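Local coordinates for methyltransferase domain-containing protein (Deinococcus radiodurans, PDB 3M33) that is of unknown function but carries a methyltransferase-like domain and may transfer methyl groups, at residues Asp33-Phe38 / Val116-Pro121; Leu139-Arg144 / Glu208-Val213. All coordinates share one frame; numbering follows the deposited sequence.

Contact 1 (Asp33-Phe38 / Val116-Pro121). With SO4 (sulfate ion), chain F.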
loop_
_atom_site.group_PDB
_atom_site.type_symbol
_atom_site.label_atom_id
_atom_site.label_comp_id
_atom_site.label_asym_id
_atom_site.label_seq_id
_atom_site.Cartn_x
_atom_site.Cartn_y
_atom_site.Cartn_z
ATOM N N ASP A 33 -13.830 3.730 -5.901
ATOM C CA ASP A 33 -12.392 3.564 -5.684
ATOM C C ASP A 33 -12.143 2.134 -5.282
ATOM O O ASP A 33 -12.788 1.646 -4.376
ATOM C CB ASP A 33 -11.916 4.490 -4.562
ATOM C CG ASP A 33 -10.391 4.437 -4.350
ATOM O OD1 ASP A 33 -9.755 5.512 -4.327
ATOM O OD2 ASP A 33 -9.818 3.334 -4.230
ATOM N N PRO A 34 -11.201 1.450 -5.949
ATOM C CA PRO A 34 -11.006 0.025 -5.661
ATOM C C PRO A 34 -10.301 -0.250 -4.334
ATOM O O PRO A 34 -10.104 -1.422 -4.009
ATOM C CB PRO A 34 -10.143 -0.454 -6.841
ATOM C CG PRO A 34 -9.391 0.754 -7.253
ATOM C CD PRO A 34 -10.331 1.917 -7.038
ATOM N N GLU A 35 -9.932 0.782 -3.577
ATOM C CA GLU A 35 -9.368 0.551 -2.240
ATOM C C GLU A 35 -10.349 0.835 -1.110
ATOM O O GLU A 35 -9.990 0.734 0.053
ATOM C CB GLU A 35 -8.057 1.326 -2.049
ATOM C CG GLU A 35 -6.901 0.742 -2.870
ATOM C CD GLU A 35 -5.618 1.551 -2.771
ATOM O OE1 GLU A 35 -5.403 2.190 -1.726
ATOM O OE2 GLU A 35 -4.820 1.538 -3.739
ATOM N N LEU A 36 -11.596 1.167 -1.435
ATOM C CA LEU A 36 -12.599 1.399 -0.381
ATOM C C LEU A 36 -12.744 0.199 0.557
ATOM O O LEU A 36 -12.911 0.368 1.763
ATOM C CB LEU A 36 -13.973 1.746 -0.958
ATOM C CG LEU A 36 -14.082 3.076 -1.705
ATOM C CD1 LEU A 36 -15.472 3.221 -2.339
ATOM C CD2 LEU A 36 -13.762 4.253 -0.782
ATOM N N THR A 37 -12.685 -1.011 0.005
ATOM C CA THR A 37 -12.927 -2.209 0.809
ATOM C C THR A 37 -11.786 -2.394 1.787
ATOM O O THR A 37 -11.995 -2.778 2.935
ATOM C CB THR A 37 -13.114 -3.474 -0.067
ATOM O OG1 THR A 37 -14.174 -3.243 -1.002
ATOM C CG2 THR A 37 -13.489 -4.688 0.798
ATOM N N PHE A 38 -10.578 -2.070 1.337
ATOM C CA PHE A 38 -9.404 -2.147 2.191
ATOM C C PHE A 38 -9.556 -1.190 3.381
ATOM O O PHE A 38 -9.249 -1.547 4.515
ATOM C CB PHE A 38 -8.141 -1.805 1.384
ATOM C CG PHE A 38 -6.891 -1.681 2.222
ATOM C CD1 PHE A 38 -6.079 -2.779 2.450
ATOM C CD2 PHE A 38 -6.523 -0.461 2.760
ATOM C CE1 PHE A 38 -4.935 -2.664 3.197
ATOM C CE2 PHE A 38 -5.368 -0.334 3.515
ATOM C CZ PHE A 38 -4.578 -1.441 3.738
ATOM N N VAL A 116 0.116 -4.240 8.683
ATOM C CA VAL A 116 -0.637 -3.740 7.556
ATOM C C VAL A 116 0.284 -3.164 6.477
ATOM O O VAL A 116 1.358 -2.621 6.774
ATOM C CB VAL A 116 -1.666 -2.699 8.015
ATOM C CG1 VAL A 116 -0.973 -1.494 8.582
ATOM C CG2 VAL A 116 -2.542 -2.288 6.855
ATOM N N SER A 117 -0.114 -3.307 5.215
ATOM C CA SER A 117 0.675 -2.740 4.125
ATOM C C SER A 117 -0.210 -2.332 2.968
ATOM O O SER A 117 -0.835 -3.187 2.334
ATOM C CB SER A 117 1.705 -3.760 3.638
ATOM O OG SER A 117 2.394 -3.275 2.504
ATOM N N ARG A 118 -0.260 -1.034 2.688
ATOM C CA ARG A 118 -1.025 -0.558 1.547
ATOM C C ARG A 118 -0.083 -0.430 0.359
ATOM O O ARG A 118 0.641 0.551 0.243
ATOM C CB ARG A 118 -1.704 0.788 1.844
ATOM C CG ARG A 118 -2.575 1.297 0.674
ATOM C CD ARG A 118 -2.991 2.781 0.805
ATOM N NE ARG A 118 -3.780 3.057 2.010
ATOM C CZ ARG A 118 -5.110 2.974 2.089
ATOM N NH1 ARG A 118 -5.844 2.600 1.032
ATOM N NH2 ARG A 118 -5.717 3.267 3.234
ATOM N N ARG A 119 -0.057 -1.447 -0.499
ATOM C CA ARG A 119 0.802 -1.430 -1.688
ATOM C C ARG A 119 2.278 -1.304 -1.316
ATOM O O ARG A 119 3.096 -0.776 -2.079
ATOM C CB ARG A 119 0.364 -0.307 -2.637
ATOM C CG ARG A 119 -1.111 -0.477 -3.094
ATOM C CD ARG A 119 -1.758 0.829 -3.594
ATOM N NE ARG A 119 -1.149 1.335 -4.817
ATOM C CZ ARG A 119 -1.735 2.170 -5.679
ATOM N NH1 ARG A 119 -2.984 2.611 -5.475
ATOM N NH2 ARG A 119 -1.067 2.561 -6.764
ATOM N N GLY A 120 2.609 -1.797 -0.133
ATOM C CA GLY A 120 3.951 -1.677 0.402
ATOM C C GLY A 120 4.712 -2.974 0.255
ATOM O O GLY A 120 4.359 -3.801 -0.581
ATOM N N PRO A 121 5.763 -3.155 1.069
ATOM C CA PRO A 121 6.594 -4.368 1.050
ATOM C C PRO A 121 5.771 -5.622 1.305
ATOM O O PRO A 121 4.796 -5.576 2.069
ATOM C CB PRO A 121 7.570 -4.143 2.218
ATOM C CG PRO A 121 7.665 -2.654 2.349
ATOM C CD PRO A 121 6.261 -2.155 2.033
HETATM S S SO4 F . 2.417 1.044 -6.402
HETATM O O1 SO4 F . 0.991 1.228 -6.218
HETATM O O2 SO4 F . 3.036 2.344 -6.678
HETATM O O3 SO4 F . 2.987 0.452 -5.192
HETATM O O4 SO4 F . 2.671 0.141 -7.522
#
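Glu35 spreads its carboxylate between two arginines: OE1 accepts from Arg118 NH1 at 2.8 Å, and Glu35 OE2 from Arg119 NH1 at 2.7 Å; OE2 also takes Arg210 NE from strand 204-216. Each oxygen is approached nearly end-on across the contact, but the two guanidinium groups are turned differently. That of Arg118 lies almost coplanar with the carboxylate, whereas that of Arg119 stands steeply to it, at 75°. An extended chain beyond CG carries the carboxylate from the turn Asp33-Leu36 over to the strand end, and Asp33 OD2 caps that turn by accepting from Glu35 N at 2.6 Å. The packing is tight beneath Arg118. CE2 of Phe38 sits 3.5 Å above the centre of the guanidinium plane, with the ring tilted 67° to it, and Phe38 CZ continues to Val116 CG2 at 3.8 Å. Phe38 reaches inward because its CG is anti to the backbone N (chi1 172°). Asp62 and Asp39 take the remaining Arg118 nitrogens, NE and NH2. The Arg119 side is looser: its NE and NH2 turn away from Glu35 to a single oxygen, O1, of a sulfate ion probably acquired from the crystallisation liquor. A buried phenylalanine beneath a salt-bridge network thus joins the start of helix 36-45 to the C-terminal end of central strand 112-118, the end where Rossmann-like methyltransferases generally form their active-site cleft.

Contact 2 (Leu139-Arg144 / Glu208-Val213). With GOL (glycerol), chain K; SO4 (sulfate ion), chain I.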
loop_
_atom_site.group_PDB
_atom_site.type_symbol
_atom_site.label_atom_id
_atom_site.label_comp_id
_atom_site.label_asym_id
_atom_site.label_seq_id
_atom_site.Cartn_x
_atom_site.Cartn_y
_atom_site.Cartn_z
ATOM N N LEU A 139 -2.795 -7.530 6.961
ATOM C CA LEU A 139 -3.708 -6.931 6.011
ATOM C C LEU A 139 -2.928 -6.240 4.886
ATOM O O LEU A 139 -2.050 -5.410 5.147
ATOM C CB LEU A 139 -4.637 -5.933 6.717
ATOM C CG LEU A 139 -5.558 -5.110 5.814
ATOM C CD1 LEU A 139 -6.529 -6.035 5.096
ATOM C CD2 LEU A 139 -6.297 -4.055 6.613
ATOM N N TYR A 140 -3.266 -6.564 3.640
ATOM C CA TYR A 140 -2.532 -6.049 2.476
ATOM C C TYR A 140 -3.455 -5.691 1.311
ATOM O O TYR A 140 -4.461 -6.363 1.072
ATOM C CB TYR A 140 -1.515 -7.100 2.014
ATOM C CG TYR A 140 -0.829 -6.807 0.681
ATOM C CD1 TYR A 140 0.301 -5.996 0.624
ATOM C CD2 TYR A 140 -1.290 -7.369 -0.507
ATOM C CE1 TYR A 140 0.946 -5.733 -0.582
ATOM C CE2 TYR A 140 -0.646 -7.120 -1.723
ATOM C CZ TYR A 140 0.471 -6.292 -1.746
ATOM O OH TYR A 140 1.118 -6.013 -2.932
ATOM N N VAL A 141 -3.118 -4.631 0.580
ATOM C CA VAL A 141 -3.728 -4.416 -0.725
ATOM C C VAL A 141 -2.630 -4.145 -1.753
ATOM O O VAL A 141 -1.727 -3.341 -1.514
ATOM C CB VAL A 141 -4.818 -3.305 -0.742
ATOM C CG1 VAL A 141 -4.227 -1.944 -0.411
ATOM C CG2 VAL A 141 -5.491 -3.257 -2.134
ATOM N N GLY A 142 -2.687 -4.846 -2.884
ATOM C CA GLY A 142 -1.633 -4.743 -3.887
ATOM C C GLY A 142 -2.151 -3.970 -5.072
ATOM O O GLY A 142 -3.352 -3.900 -5.262
ATOM N N PRO A 143 -1.250 -3.403 -5.885
ATOM C CA PRO A 143 -1.680 -2.482 -6.938
ATOM C C PRO A 143 -2.051 -3.186 -8.247
ATOM O O PRO A 143 -2.113 -2.531 -9.284
ATOM C CB PRO A 143 -0.445 -1.604 -7.138
ATOM C CG PRO A 143 0.707 -2.540 -6.858
ATOM C CD PRO A 143 0.213 -3.562 -5.848
ATOM N N ARG A 144 -2.313 -4.488 -8.196
ATOM C CA ARG A 144 -2.686 -5.244 -9.396
ATOM C C ARG A 144 -3.740 -6.241 -8.997
ATOM O O ARG A 144 -3.923 -6.491 -7.802
ATOM C CB ARG A 144 -1.490 -6.030 -9.950
ATOM C CG ARG A 144 -0.492 -5.216 -10.728
ATOM C CD ARG A 144 0.827 -5.981 -10.872
ATOM N NE ARG A 144 1.926 -5.225 -10.272
ATOM C CZ ARG A 144 2.608 -5.601 -9.192
ATOM N NH1 ARG A 144 2.327 -6.749 -8.588
ATOM N NH2 ARG A 144 3.582 -4.829 -8.724
ATOM N N GLU A 208 -8.347 -0.060 -13.206
ATOM C CA GLU A 208 -7.575 0.028 -11.979
ATOM C C GLU A 208 -7.900 -1.237 -11.198
ATOM O O GLU A 208 -9.057 -1.493 -10.886
ATOM C CB GLU A 208 -7.991 1.275 -11.180
ATOM C CG GLU A 208 -7.410 2.591 -11.703
ATOM C CD GLU A 208 -5.950 2.786 -11.300
ATOM O OE1 GLU A 208 -5.465 2.023 -10.425
ATOM O OE2 GLU A 208 -5.295 3.706 -11.844
ATOM N N GLU A 209 -6.894 -2.032 -10.868
ATOM C CA GLU A 209 -7.165 -3.306 -10.219
ATOM C C GLU A 209 -6.405 -3.462 -8.907
ATOM O O GLU A 209 -5.299 -2.966 -8.762
ATOM C CB GLU A 209 -6.866 -4.462 -11.188
ATOM C CG GLU A 209 -7.481 -4.222 -12.552
ATOM C CD GLU A 209 -7.497 -5.455 -13.449
ATOM O OE1 GLU A 209 -6.448 -6.102 -13.609
ATOM O OE2 GLU A 209 -8.574 -5.769 -13.987
ATOM N N ARG A 210 -7.009 -4.154 -7.944
ATOM C CA ARG A 210 -6.383 -4.335 -6.641
ATOM C C ARG A 210 -6.587 -5.757 -6.132
ATOM O O ARG A 210 -7.574 -6.401 -6.463
ATOM C CB ARG A 210 -6.954 -3.349 -5.620
ATOM C CG ARG A 210 -6.851 -1.885 -6.028
ATOM C CD ARG A 210 -5.429 -1.302 -5.845
ATOM N NE ARG A 210 -5.452 0.141 -6.089
ATOM C CZ ARG A 210 -5.401 0.682 -7.301
ATOM N NH1 ARG A 210 -5.313 -0.113 -8.363
ATOM N NH2 ARG A 210 -5.461 2.006 -7.460
ATOM N N HIS A 211 -5.648 -6.229 -5.320
ATOM C CA HIS A 211 -5.732 -7.550 -4.710
ATOM C C HIS A 211 -5.689 -7.374 -3.197
ATOM O O HIS A 211 -4.643 -7.051 -2.649
ATOM C CB HIS A 211 -4.521 -8.382 -5.149
ATOM C CG HIS A 211 -4.524 -9.793 -4.649
ATOM N ND1 HIS A 211 -3.413 -10.610 -4.737
ATOM C CD2 HIS A 211 -5.499 -10.544 -4.083
ATOM C CE1 HIS A 211 -3.705 -11.798 -4.240
ATOM N NE2 HIS A 211 -4.958 -11.783 -3.826
ATOM N N LEU A 212 -6.814 -7.589 -2.519
ATOM C CA LEU A 212 -6.862 -7.437 -1.063
ATOM C C LEU A 212 -6.707 -8.776 -0.384
ATOM O O LEU A 212 -7.334 -9.753 -0.795
ATOM C CB LEU A 212 -8.196 -6.840 -0.614
ATOM C CG LEU A 212 -8.546 -5.376 -0.816
ATOM C CD1 LEU A 212 -8.576 -5.014 -2.290
ATOM C CD2 LEU A 212 -9.900 -5.089 -0.170
ATOM N N VAL A 213 -5.903 -8.819 0.676
ATOM C CA VAL A 213 -5.669 -10.059 1.396
ATOM C C VAL A 213 -5.680 -9.788 2.894
ATOM O O VAL A 213 -4.951 -8.928 3.384
ATOM C CB VAL A 213 -4.303 -10.710 0.996
ATOM C CG1 VAL A 213 -3.996 -11.918 1.855
ATOM C CG2 VAL A 213 -4.301 -11.107 -0.467
HETATM C C1 GOL K . -3.335 -0.739 -14.650
HETATM O O1 GOL K . -2.904 0.601 -14.624
HETATM C C2 GOL K . -3.026 -1.419 -13.318
HETATM O O2 GOL K . -3.258 -2.818 -13.403
HETATM C C3 GOL K . -3.882 -0.754 -12.237
HETATM O O3 GOL K . -3.943 -1.551 -11.077
HETATM S S SO4 I . -6.785 5.255 -8.288
HETATM O O1 SO4 I . -6.821 5.591 -6.864
HETATM O O2 SO4 I . -5.424 4.942 -8.716
HETATM O O3 SO4 I . -7.648 4.103 -8.525
HETATM O O4 SO4 I . -7.253 6.397 -9.065
#
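Two antiparallel neighbours of the central sheet, strands 136-142 and 204-216, meet here, their short segments running at 164° to each other. Tyr140 and Val213 form a hydrogen-bonded pair, with Tyr140 N to Val213 O and Val213 N to Tyr140 O both 2.9 Å. The next such pair is Gly142 with His211, where Gly142 N reaches His211 O at 3.0 Å and the return bond from His211 N to Gly142 O is longer. Between them lies the non-hydrogen-bonded pair Val141 and Leu212, whose side chains run side by side on one face and touch through Val141 CG2 and Leu212 CD1 at 3.6 Å. Val141 CG2 is anti to its own backbone N and also reaches Arg210 CB. On the face of Tyr140, His211 and Val213, helix 149-156 packs against all three, and the His211 imidazole bonds to Glu164 and Val147 N. Past Gly142 the regular ladder ends, and Arg210 dominates the edge of the contact. Bent at chi2 (-77°), its chain passes Gly142 O through CD and brings NH1 and NH2 to one oxygen, Glu208 OE1, each at 3.0 Å. NH1 also donates to Glu209 O from well above the carbonyl plane, and with NE on Glu35 several bonds fix the guanidinium group. A glycerol, probably from the crystallisation liquor, bridges the two segments through O3, donating to Pro143 O and accepting from Glu209 N. The pairing is as in the Rossmann-like fold of class I methyltransferases, in which the last strand is inserted antiparallel between the fifth and sixth, here between 136-142 and 160-173.

From the N terminus, the chain enters contact 1 at the turn before helix 36-45, runs through parallel strands 51-55, 72-77 and 94-97, and returns on strand 112-118, whose end closes that loop of 77 residues. Contact 2 opens only afterwards, on the neighbouring strand 136-142, and closes on strand 204-216 after helix 149-156 and the long strand 160-173. The two loops are therefore in series, yet their contacts touch. Arg119 N probably bonds to Val141 O at 2.7 Å, the Glu35-Arg210 salt bridge joins the two, and Phe38 packs on Val141 and Leu212. Together they tie helix 36-45 to three adjacent sheet strands, 112-118, 136-142 and 204-216.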